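Local coordinates for protein antitoxin RnlB (Escherichia coli, PDB 6Y2P) that inhibits the endonuclease activity of its cognate toxin RnlA, as the labile antitoxin of a type II toxin-antitoxin system, at residues V16-G21 and T95-N100. Sequence-based numbering, arbitrary orientation.
Sequences VVMATG and TFTLRN
M18, near the end of strand 13-19, reaches from the strand to the last turn of helix 88-99 and meets T97 and L98 through the end of its side chain. The contact is apolar, and no hydrogen bond joins the two segments. With CG anti to the backbone N (chi1 170°) and the chain bending only at chi3, the thioether reaches far enough to bridge backbones whose nearest CA atoms, those of M18 and T97, are 9.1 Å apart. Its methyl CE meets the methyl CG2 of T97 tip to tip at 3.6 Å. M18 CE also packs on the branch carbon CG and the methyl CD2 of L98, 3.6 Å from each, where the leucine side chain runs at a slant to the methionine.

The polar branch of T97 serves the helix: OG1 hydrogen-bonds to the carbonyl oxygen of K93, one turn earlier. T97 also touches E3 and T5 of strand 2-7. M18 also touches T5, L94 of the same helix and Y104 of helix 102-106, and all three touching residues are buried. The arrangement is typical of an alpha-plus-beta fold in which a helix packs on a mixed five-stranded sheet; within these two segments the join to strand 13-19 is made by M18.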
loop_
_atom_site.group_PDB
_atom_site.type_symbol
_atom_site.label_atom_id
_atom_site.label_comp_id
_atom_site.label_asym_id
_atom_site.label_seq_id
_atom_site.Cartn_x
_atom_site.Cartn_y
_atom_site.Cartn_z
ATOM N N VAL C 16 -31.955 -16.004 -15.648
ATOM C CA VAL C 16 -30.783 -15.132 -15.597
ATOM C C VAL C 16 -31.159 -13.889 -14.802
ATOM O O VAL C 16 -32.103 -13.172 -15.163
ATOM C CB VAL C 16 -30.283 -14.728 -16.995
ATOM C CG1 VAL C 16 -29.059 -13.853 -16.855
ATOM C CG2 VAL C 16 -29.976 -15.929 -17.847
ATOM N N VAL C 17 -30.405 -13.614 -13.753
ATOM C CA VAL C 17 -30.692 -12.557 -12.796
ATOM C C VAL C 17 -29.580 -11.534 -12.892
ATOM O O VAL C 17 -28.409 -11.858 -12.663
ATOM C CB VAL C 17 -30.759 -13.093 -11.361
ATOM C CG1 VAL C 17 -31.171 -11.988 -10.415
ATOM C CG2 VAL C 17 -31.696 -14.297 -11.272
ATOM N N MET C 18 -29.943 -10.302 -13.187
ATOM C CA MET C 18 -28.997 -9.215 -13.351
ATOM C C MET C 18 -29.156 -8.184 -12.231
ATOM O O MET C 18 -30.276 -7.823 -11.864
ATOM C CB MET C 18 -29.240 -8.566 -14.690
ATOM C CG MET C 18 -28.507 -7.299 -14.871
ATOM S SD MET C 18 -28.510 -6.995 -16.622
ATOM C CE MET C 18 -28.576 -5.219 -16.692
ATOM N N ALA C 19 -28.043 -7.710 -11.685
ATOM C CA ALA C 19 -28.113 -6.626 -10.716
ATOM C C ALA C 19 -28.398 -5.291 -11.415
ATOM O O ALA C 19 -27.899 -5.020 -12.514
ATOM C CB ALA C 19 -26.822 -6.538 -9.909
ATOM N N THR C 20 -29.175 -4.435 -10.734
ATOM C CA THR C 20 -29.617 -3.141 -11.251
ATOM C C THR C 20 -28.953 -1.934 -10.586
ATOM O O THR C 20 -29.345 -0.803 -10.879
ATOM C CB THR C 20 -31.140 -3.025 -11.073
ATOM O OG1 THR C 20 -31.459 -3.085 -9.673
ATOM C CG2 THR C 20 -31.897 -4.115 -11.828
ATOM N N GLY C 21 -27.883 -2.132 -9.822
ATOM C CA GLY C 21 -27.249 -1.050 -9.080
ATOM C C GLY C 21 -26.107 -1.596 -8.241
ATOM O O GLY C 21 -25.685 -2.731 -8.444
ATOM N N THR C 95 -26.224 -7.030 -22.278
ATOM C CA THR C 95 -25.733 -5.767 -22.818
ATOM C C THR C 95 -26.888 -4.882 -23.271
ATOM O O THR C 95 -26.902 -3.671 -23.000
ATOM C CB THR C 95 -24.784 -6.036 -23.984
ATOM O OG1 THR C 95 -23.629 -6.713 -23.487
ATOM C CG2 THR C 95 -24.349 -4.744 -24.647
ATOM N N PHE C 96 -27.871 -5.471 -23.955
ATOM C CA PHE C 96 -29.039 -4.703 -24.384
ATOM C C PHE C 96 -29.806 -4.152 -23.191
ATOM O O PHE C 96 -30.200 -2.975 -23.188
ATOM C CB PHE C 96 -29.947 -5.580 -25.239
ATOM C CG PHE C 96 -31.088 -4.853 -25.882
ATOM C CD1 PHE C 96 -30.860 -3.797 -26.742
ATOM C CD2 PHE C 96 -32.392 -5.271 -25.678
ATOM C CE1 PHE C 96 -31.912 -3.149 -27.368
ATOM C CE2 PHE C 96 -33.448 -4.634 -26.295
ATOM C CZ PHE C 96 -33.213 -3.569 -27.141
ATOM N N THR C 97 -30.002 -4.983 -22.155
ATOM C CA THR C 97 -30.766 -4.539 -20.993
ATOM C C THR C 97 -30.094 -3.345 -20.330
ATOM O O THR C 97 -30.761 -2.366 -19.972
ATOM C CB THR C 97 -30.960 -5.708 -20.014
ATOM O OG1 THR C 97 -31.786 -6.719 -20.618
ATOM C CG2 THR C 97 -31.613 -5.243 -18.715
ATOM N N LEU C 98 -28.762 -3.372 -20.243
ATOM C CA LEU C 98 -28.032 -2.232 -19.699
ATOM C C LEU C 98 -28.205 -1.018 -20.593
ATOM O O LEU C 98 -28.480 0.086 -20.110
ATOM C CB LEU C 98 -26.542 -2.558 -19.590
ATOM C CG LEU C 98 -26.046 -3.413 -18.442
ATOM C CD1 LEU C 98 -24.624 -3.800 -18.684
ATOM C CD2 LEU C 98 -26.160 -2.607 -17.189
ATOM N N ARG C 99 -28.169 -1.220 -21.907
ATOM C CA ARG C 99 -28.219 -0.051 -22.763
ATOM C C ARG C 99 -29.590 0.601 -22.746
ATOM O O ARG C 99 -29.680 1.810 -22.970
ATOM C CB ARG C 99 -27.818 -0.436 -24.188
ATOM C CG ARG C 99 -26.363 -0.082 -24.490
ATOM C CD ARG C 99 -26.061 -0.036 -25.969
ATOM N NE ARG C 99 -25.522 -1.308 -26.443
ATOM C CZ ARG C 99 -24.285 -1.468 -26.902
ATOM N NH1 ARG C 99 -23.456 -0.431 -26.944
ATOM N NH2 ARG C 99 -23.877 -2.662 -27.319
ATOM N N ASN C 100 -30.632 -0.137 -22.374
ATOM C CA ASN C 100 -31.976 0.413 -22.251
ATOM C C ASN C 100 -32.264 0.995 -20.872
ATOM O O ASN C 100 -33.375 1.478 -20.644
ATOM C CB ASN C 100 -33.024 -0.651 -22.555
ATOM C CG ASN C 100 -32.927 -1.175 -23.958
ATOM O OD1 ASN C 100 -32.286 -0.563 -24.801
ATOM N ND2 ASN C 100 -33.539 -2.331 -24.217
#